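Local coordinates for GH86A beta-porphyranase (Bacteroides plebeius, PDB 4AW7), which cleaves the sulfated red-algal polysaccharide porphyran at its beta-1,4 linkages between galactose and 6-sulfated L-galactose, releasing mostly disaccharides, at residues Phe205-Trp208 against Asn209-Lys213; Gln161-Arg164 against Glu165-Val168; Gly244-Ser247 against Glu248-Asp252. One frame throughout, in Å; residues are numbered along the deposited sequence. Where two conformers were deposited one is given.

Contact 1 of 3, residues Phe205-Trp208 against Asn209-Lys213; sequences FNYW and NTRMK. With K (potassium ion), chain F.
Lys213 lays its CB over the five-membered ring of Trp208, 3.8 Å from the centroid, a CH-pi contact on the packed side of this short helix and the turn after it. On the same indole, Met212 CG closes on CZ3 at 3.5 Å, and Trp208 O takes the N-H of Lys213 at 2.8 Å. With an alanine in place of Trp208, Lys213 CB would probably lose the ring face beneath it, Met212 CG its neighbour at CZ3, and the hydroxyl of Tyr481 its indole N-H. Tyr207 is gripped similarly: Arg211 CD sits over its ring face while OH binds the potassium ion at 2.9 Å, completed by Tyr193 OH and Tyr197 O. Arg211 reaches there because its chain bends at chi2 (70°), and NH1 then donates in the guanidinium plane to Thr210 OG1. Asn206 O accepts from Thr210 OG1 and N, which arrive from opposite faces of its plane. The other side is looser and wetter. There the exposed Asn206 meets Asn209 through a water that donates to OD1 of Asn206 and accepts from ND2 of Asn209. Beyond the turn, strand 469-484 and helix 245-262 cover Phe205 and Trp208, while strand 189-195 touches Arg211 and Met212.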
loop_
_atom_site.group_PDB
_atom_site.type_symbol
_atom_site.label_atom_id
_atom_site.label_comp_id
_atom_site.label_asym_id
_atom_site.label_seq_id
_atom_site.Cartn_x
_atom_site.Cartn_y
_atom_site.Cartn_z
ATOM N N PHE A 205 -9.681 -13.185 -15.280
ATOM C CA PHE A 205 -8.478 -12.358 -15.440
ATOM C C PHE A 205 -8.467 -11.522 -16.715
ATOM O O PHE A 205 -7.492 -10.862 -17.023
ATOM C CB PHE A 205 -7.173 -13.143 -15.242
ATOM C CG PHE A 205 -6.946 -13.511 -13.791
ATOM C CD1 PHE A 205 -7.508 -14.635 -13.262
ATOM C CD2 PHE A 205 -6.192 -12.694 -12.948
ATOM C CE1 PHE A 205 -7.339 -14.958 -11.924
ATOM C CE2 PHE A 205 -5.992 -13.029 -11.621
ATOM C CZ PHE A 205 -6.550 -14.151 -11.109
ATOM N N ASN A 206 -9.602 -11.454 -17.400
ATOM C CA ASN A 206 -9.741 -10.455 -18.474
ATOM C C ASN A 206 -9.513 -9.051 -17.951
ATOM O O ASN A 206 -8.967 -8.198 -18.655
ATOM C CB ASN A 206 -11.115 -10.533 -19.144
ATOM C CG ASN A 206 -11.221 -9.606 -20.336
ATOM O OD1 ASN A 206 -10.565 -9.849 -21.331
ATOM N ND2 ASN A 206 -11.995 -8.524 -20.217
ATOM N N TYR A 207 -9.922 -8.790 -16.723
ATOM C CA TYR A 207 -9.783 -7.461 -16.148
ATOM C C TYR A 207 -8.287 -7.102 -16.002
ATOM O O TYR A 207 -7.853 -6.056 -16.459
ATOM C CB TYR A 207 -10.566 -7.331 -14.841
ATOM C CG TYR A 207 -10.588 -5.913 -14.351
ATOM C CD1 TYR A 207 -9.608 -5.381 -13.526
ATOM C CD2 TYR A 207 -11.630 -5.074 -14.738
ATOM C CE1 TYR A 207 -9.651 -4.070 -13.140
ATOM C CE2 TYR A 207 -11.680 -3.758 -14.319
ATOM C CZ TYR A 207 -10.686 -3.259 -13.508
ATOM O OH TYR A 207 -10.727 -1.929 -13.136
ATOM N N TRP A 208 -7.512 -7.969 -15.372
ATOM C CA TRP A 208 -6.072 -7.828 -15.340
ATOM C C TRP A 208 -5.551 -7.559 -16.765
ATOM O O TRP A 208 -4.820 -6.614 -17.002
ATOM C CB TRP A 208 -5.400 -9.102 -14.814
ATOM C CG TRP A 208 -3.921 -9.136 -15.063
ATOM C CD1 TRP A 208 -3.293 -9.856 -16.015
ATOM C CD2 TRP A 208 -2.897 -8.420 -14.363
ATOM N NE1 TRP A 208 -1.954 -9.632 -15.976
ATOM C CE2 TRP A 208 -1.681 -8.743 -14.970
ATOM C CE3 TRP A 208 -2.897 -7.532 -13.275
ATOM C CZ2 TRP A 208 -0.471 -8.208 -14.545
ATOM C CZ3 TRP A 208 -1.699 -7.026 -12.840
ATOM C CH2 TRP A 208 -0.499 -7.343 -13.496
ATOM N N ASN A 209 -5.927 -8.418 -17.730
ATOM C CA ASN A 209 -5.354 -8.318 -19.048
ATOM C C ASN A 209 -5.618 -6.993 -19.718
ATOM O O ASN A 209 -4.725 -6.451 -20.402
ATOM C CB ASN A 209 -5.872 -9.429 -19.976
ATOM C CG ASN A 209 -5.320 -10.792 -19.664
ATOM O OD1 ASN A 209 -4.264 -10.930 -19.060
ATOM N ND2 ASN A 209 -6.040 -11.835 -20.105
ATOM N N THR A 210 -6.796 -6.427 -19.497
ATOM C CA THR A 210 -7.224 -5.255 -20.238
ATOM C C THR A 210 -7.078 -3.934 -19.479
ATOM O O THR A 210 -7.231 -2.872 -20.066
ATOM C CB THR A 210 -8.685 -5.438 -20.721
ATOM O OG1 THR A 210 -9.544 -5.647 -19.590
ATOM C CG2 THR A 210 -8.803 -6.592 -21.704
ATOM N N ARG A 211 -6.736 -4.012 -18.176
ATOM C CA ARG A 211 -6.513 -2.827 -17.364
ATOM C C ARG A 211 -5.035 -2.779 -16.974
ATOM O O ARG A 211 -4.247 -2.196 -17.694
ATOM C CB ARG A 211 -7.509 -2.761 -16.182
ATOM C CG ARG A 211 -8.873 -2.186 -16.521
ATOM C CD ARG A 211 -9.730 -3.064 -17.399
ATOM N NE ARG A 211 -11.091 -2.538 -17.474
ATOM C CZ ARG A 211 -12.053 -3.051 -18.221
ATOM N NH1 ARG A 211 -11.818 -4.062 -19.023
ATOM N NH2 ARG A 211 -13.268 -2.565 -18.133
ATOM N N MET A 212 -4.641 -3.395 -15.858
ATOM C CA MET A 212 -3.276 -3.220 -15.388
ATOM C C MET A 212 -2.234 -3.845 -16.295
ATOM O O MET A 212 -1.175 -3.254 -16.468
ATOM C CB MET A 212 -3.131 -3.695 -13.933
ATOM C CG MET A 212 -1.742 -3.586 -13.364
ATOM S SD MET A 212 -1.033 -1.909 -13.262
ATOM C CE MET A 212 -1.694 -1.321 -11.667
ATOM N N LYS A 213 -2.472 -5.020 -16.857
ATOM C CA LYS A 213 -1.478 -5.579 -17.795
ATOM C C LYS A 213 -1.279 -4.650 -18.968
ATOM O O LYS A 213 -0.137 -4.374 -19.372
ATOM C CB LYS A 213 -1.894 -6.947 -18.292
ATOM C CG LYS A 213 -0.795 -7.628 -19.056
ATOM C CD LYS A 213 -1.220 -8.979 -19.673
ATOM C CE LYS A 213 -0.178 -9.550 -20.602
ATOM N NZ LYS A 213 -0.165 -8.791 -21.859
HETATM K K K F . -8.569 -0.543 -11.785
HETATM O O HOH W 1 -8.392 -11.236 -21.814
#

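Contact 2 of 3, residues Gln161-Arg164 against Glu165-Val168; sequences QAMR and ELMV
Gln161 and Glu165, one turn apart on helix 160-179, join their side chains through a single hydrogen bond, NE2 of Gln161 to OE2 of Glu165 at 3.1 Å. Gln161 sends CG anti to its own backbone N and stays extended, whereas Glu165 turns CG beside its backbone N (chi1 -69°) and runs back along the helix toward the earlier residue. The N-H is well aimed, 162° at the hydrogen and close to the plane of the amide, and it meets OE2 from above the carboxylate plane, the two flat groups being turned 71° apart. CG of Glu165 also passes 3.3 Å from Gln161 O, the carbonyl that accepts the N-H of Glu165.

The buried face belongs to the methionines. Met163 is folded at chi2 and chi3, while Met167 is extended beyond CG, and the two chains pass each other at a slant. Met167 CE lies 3.8 Å from Met163 CG, and Met163 SD is as far from Met167 CG. Leu166, three residues on from Met163, adds its CD2, 3.9 Å from Met163 SD. Val168 brings CG2 to within 3.2 Å of Arg164 O and packs against Met214, Phe215, Arg218 and Ala219 of helix 212-219.

Backbone i to i+4 bonds run unbroken from Gln161 O to Val168 N. Chemically, the helix is two-sided: the side chains of a thioether and aliphatic strip meet by van der Waals contact, and a polar strip carries one amide-carboxylate bond. Glu165 OE1 has a further, long and weak ion pair with Arg218, which probably adds some electrostatic support to the negative charge.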
loop_
_atom_site.group_PDB
_atom_site.type_symbol
_atom_site.label_atom_id
_atom_site.label_comp_id
_atom_site.label_asym_id
_atom_site.label_seq_id
_atom_site.Cartn_x
_atom_site.Cartn_y
_atom_site.Cartn_z
ATOM N N GLN A 161 -12.877 0.868 -24.253
ATOM C CA GLN A 161 -11.512 0.430 -24.473
ATOM C C GLN A 161 -10.690 1.504 -25.160
ATOM O O GLN A 161 -9.529 1.720 -24.804
ATOM C CB GLN A 161 -11.495 -0.868 -25.312
ATOM C CG GLN A 161 -10.074 -1.434 -25.597
ATOM C CD GLN A 161 -10.068 -2.786 -26.303
ATOM O OE1 GLN A 161 -10.967 -3.615 -26.099
ATOM N NE2 GLN A 161 -9.037 -3.023 -27.120
ATOM N N ALA A 162 -11.240 2.169 -26.175
ATOM C CA ALA A 162 -10.499 3.201 -26.864
ATOM C C ALA A 162 -10.107 4.327 -25.899
ATOM O O ALA A 162 -9.013 4.866 -26.028
ATOM C CB ALA A 162 -11.327 3.748 -28.076
ATOM N N MET A 163 -10.986 4.715 -24.993
ATOM C CA MET A 163 -10.625 5.723 -23.998
ATOM C C MET A 163 -9.634 5.194 -22.980
ATOM O O MET A 163 -8.727 5.942 -22.597
ATOM C CB MET A 163 -11.858 6.323 -23.327
ATOM C CG MET A 163 -11.526 7.336 -22.263
ATOM S SD MET A 163 -10.425 8.670 -22.768
ATOM C CE MET A 163 -11.562 10.012 -23.134
ATOM N N ARG A 164 -9.764 3.954 -22.543
ATOM C CA ARG A 164 -8.707 3.402 -21.645
ATOM C C ARG A 164 -7.354 3.482 -22.301
ATOM O O ARG A 164 -6.368 3.896 -21.693
ATOM C CB ARG A 164 -8.950 1.938 -21.264
ATOM C CG ARG A 164 -10.114 1.763 -20.328
ATOM C CD ARG A 164 -10.338 0.308 -19.824
ATOM N NE ARG A 164 -10.873 -0.665 -20.825
ATOM C CZ ARG A 164 -12.161 -0.825 -21.179
ATOM N NH1 ARG A 164 -13.121 -0.045 -20.727
ATOM N NH2 ARG A 164 -12.494 -1.715 -22.105
ATOM N N GLU A 165 -7.305 3.147 -23.595
ATOM C CA GLU A 165 -6.059 3.205 -24.332
ATOM C C GLU A 165 -5.527 4.642 -24.468
ATOM O O GLU A 165 -4.328 4.895 -24.330
ATOM C CB GLU A 165 -6.194 2.527 -25.705
ATOM C CG GLU A 165 -6.370 1.030 -25.608
ATOM C CD GLU A 165 -6.757 0.347 -26.889
ATOM O OE1 GLU A 165 -6.992 1.052 -27.890
ATOM O OE2 GLU A 165 -6.851 -0.889 -26.884
ATOM N N LEU A 166 -6.408 5.601 -24.732
ATOM C CA LEU A 166 -6.026 7.018 -24.792
ATOM C C LEU A 166 -5.483 7.483 -23.422
ATOM O O LEU A 166 -4.460 8.188 -23.364
ATOM C CB LEU A 166 -7.227 7.871 -25.231
ATOM C CG LEU A 166 -6.997 9.395 -25.311
ATOM C CD1 LEU A 166 -5.864 9.693 -26.329
ATOM C CD2 LEU A 166 -8.275 10.089 -25.681
ATOM N N MET A 167 -6.122 7.079 -22.340
ATOM C CA MET A 167 -5.659 7.451 -20.988
ATOM C C MET A 167 -4.266 6.877 -20.731
ATOM O O MET A 167 -3.411 7.553 -20.141
ATOM C CB MET A 167 -6.679 6.938 -19.989
ATOM C CG MET A 167 -7.957 7.722 -19.971
ATOM S SD MET A 167 -9.288 6.835 -19.095
ATOM C CE MET A 167 -10.426 8.194 -18.755
ATOM N N VAL A 168 -4.033 5.656 -21.164
ATOM C CA VAL A 168 -2.722 5.051 -21.014
ATOM C C VAL A 168 -1.684 5.778 -21.871
ATOM O O VAL A 168 -0.558 6.005 -21.430
ATOM C CB VAL A 168 -2.753 3.544 -21.280
ATOM C CG1 VAL A 168 -1.359 2.918 -21.222
ATOM C CG2 VAL A 168 -3.690 2.844 -20.258
#

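Contact 3 of 3, residues Gly244-Ser247 against Glu248-Asp252; sequences GSNS and EAVLD
Gly244 O takes the N-H of Glu248 at 3.2 Å, opening the first turn of helix 245-262, for which Gly244 is the N-cap; its backbone angles (phi 85°, psi -142°) would jam a side chain against the preceding carbonyl. This helix belongs to the (beta/alpha)8-type barrel of the glycoside hydrolase, in the crossover between parallel strands 225-233 and 268-276. Glu248 comes first: with CG beside its backbone N, it brings CG to 3.3 Å from Gly244 O, and a bend at chi2 then turns the carboxylate so that OE1 forms salt bridges with Arg307 and Arg508. Ala249 N bonds to Ser245 O at 3.0 Å, and its CB faces Phe548 of strand 546-555. Val250 N meets Asn246 O in a bond nearly in line with the carbonyl; its CG2 lies beside the same oxygen and 3.9 Å from Asn246 OD1. That amide is itself tied elsewhere, OD1 to Arg242 and ND2 to the carbonyl of Phe548. Leu251 N bonds to Ser247 O from 29° out of the carbonyl plane, and its side chain continues onto Leu304 of helix 293-305. Asp252 closes the walk: its backbone N bonds to Glu248 O, and its carboxylate bridges to the same two arginines that hold Glu248, OD2 to Arg508 NE and OD1 to Arg307 NH1.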
loop_
_atom_site.group_PDB
_atom_site.type_symbol
_atom_site.label_atom_id
_atom_site.label_comp_id
_atom_site.label_asym_id
_atom_site.label_seq_id
_atom_site.Cartn_x
_atom_site.Cartn_y
_atom_site.Cartn_z
ATOM N N GLY A 244 -5.394 -7.967 4.229
ATOM C CA GLY A 244 -5.013 -9.367 4.258
ATOM C C GLY A 244 -4.765 -9.879 2.857
ATOM O O GLY A 244 -4.198 -9.208 2.008
ATOM N N SER A 245 -5.179 -11.134 2.623
ATOM C CA SER A 245 -4.654 -11.898 1.489
ATOM C C SER A 245 -5.000 -11.314 0.136
ATOM O O SER A 245 -4.237 -11.470 -0.807
ATOM C CB SER A 245 -5.084 -13.361 1.557
ATOM O OG SER A 245 -6.397 -13.569 1.070
ATOM N N ASN A 246 -6.153 -10.645 -0.012
ATOM C CA ASN A 246 -6.485 -10.097 -1.332
ATOM C C ASN A 246 -5.518 -8.983 -1.734
ATOM O O ASN A 246 -4.966 -9.026 -2.820
ATOM C CB ASN A 246 -7.933 -9.586 -1.363
ATOM C CG ASN A 246 -8.261 -8.853 -2.612
ATOM O OD1 ASN A 246 -8.221 -7.618 -2.633
ATOM N ND2 ASN A 246 -8.535 -9.591 -3.694
ATOM N N SER A 247 -5.301 -7.999 -0.846
ATOM C CA SER A 247 -4.368 -6.933 -1.183
ATOM C C SER A 247 -2.981 -7.497 -1.428
ATOM O O SER A 247 -2.231 -6.964 -2.246
ATOM C CB SER A 247 -4.342 -5.848 -0.090
ATOM O OG SER A 247 -3.921 -6.315 1.170
ATOM N N GLU A 248 -2.593 -8.525 -0.661
ATOM C CA GLU A 248 -1.304 -9.147 -0.888
ATOM C C GLU A 248 -1.166 -9.704 -2.307
ATOM O O GLU A 248 -0.154 -9.543 -2.957
ATOM C CB GLU A 248 -1.024 -10.230 0.169
ATOM C CG GLU A 248 -0.974 -9.734 1.633
ATOM C CD GLU A 248 0.292 -9.040 2.098
ATOM O OE1 GLU A 248 1.252 -8.892 1.317
ATOM O OE2 GLU A 248 0.277 -8.664 3.302
ATOM N N ALA A 249 -2.216 -10.387 -2.781
ATOM C CA ALA A 249 -2.256 -10.910 -4.156
ATOM C C ALA A 249 -2.295 -9.797 -5.187
ATOM O O ALA A 249 -1.691 -9.916 -6.247
ATOM C CB ALA A 249 -3.441 -11.848 -4.379
ATOM N N VAL A 250 -3.063 -8.743 -4.925
ATOM C CA VAL A 250 -3.172 -7.616 -5.843
ATOM C C VAL A 250 -1.784 -7.014 -6.120
ATOM O O VAL A 250 -1.408 -6.780 -7.281
ATOM C CB VAL A 250 -4.143 -6.556 -5.270
ATOM C CG1 VAL A 250 -3.962 -5.207 -5.972
ATOM C CG2 VAL A 250 -5.595 -7.060 -5.401
ATOM N N LEU A 251 -1.043 -6.761 -5.040
ATOM C CA LEU A 251 0.267 -6.151 -5.195
ATOM C C LEU A 251 1.317 -7.128 -5.688
ATOM O O LEU A 251 2.156 -6.773 -6.518
ATOM C CB LEU A 251 0.697 -5.462 -3.882
ATOM C CG LEU A 251 -0.239 -4.364 -3.371
ATOM C CD1 LEU A 251 0.337 -3.807 -2.084
ATOM C CD2 LEU A 251 -0.497 -3.272 -4.394
ATOM N N ASP A 252 1.241 -8.380 -5.243
ATOM C CA ASP A 252 2.137 -9.392 -5.778
ATOM C C ASP A 252 1.990 -9.551 -7.288
ATOM O O ASP A 252 2.985 -9.793 -7.965
ATOM C CB ASP A 252 1.908 -10.755 -5.117
ATOM C CG ASP A 252 2.590 -10.928 -3.780
ATOM O OD1 ASP A 252 3.033 -9.929 -3.165
ATOM O OD2 ASP A 252 2.725 -12.104 -3.325
#

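In the fold
The three contacts follow one another along the chain as contact 2, contact 1 and contact 3, all on helices beside the parallel sheet that carries the active site. Contacts 1 and 2 meet directly, their centres 13 Å apart; in the given conformer of Arg164, its NH1 lies 3.6 Å from Arg211 NH2, two like charges close together. Contact 3 lies about 16 Å from contact 1 between centres, with roughly 6 Å between nearest atoms, and faces the C-terminal strands 546-555 and 577-589. The side chains of Tyr207 and Met167 are each about 9 Å from that of Glu146, the inferred proton donor, and Val250 is similarly far from the substrate-binding His229. The Tyr207 side chain is about 11 Å from a bound galactose.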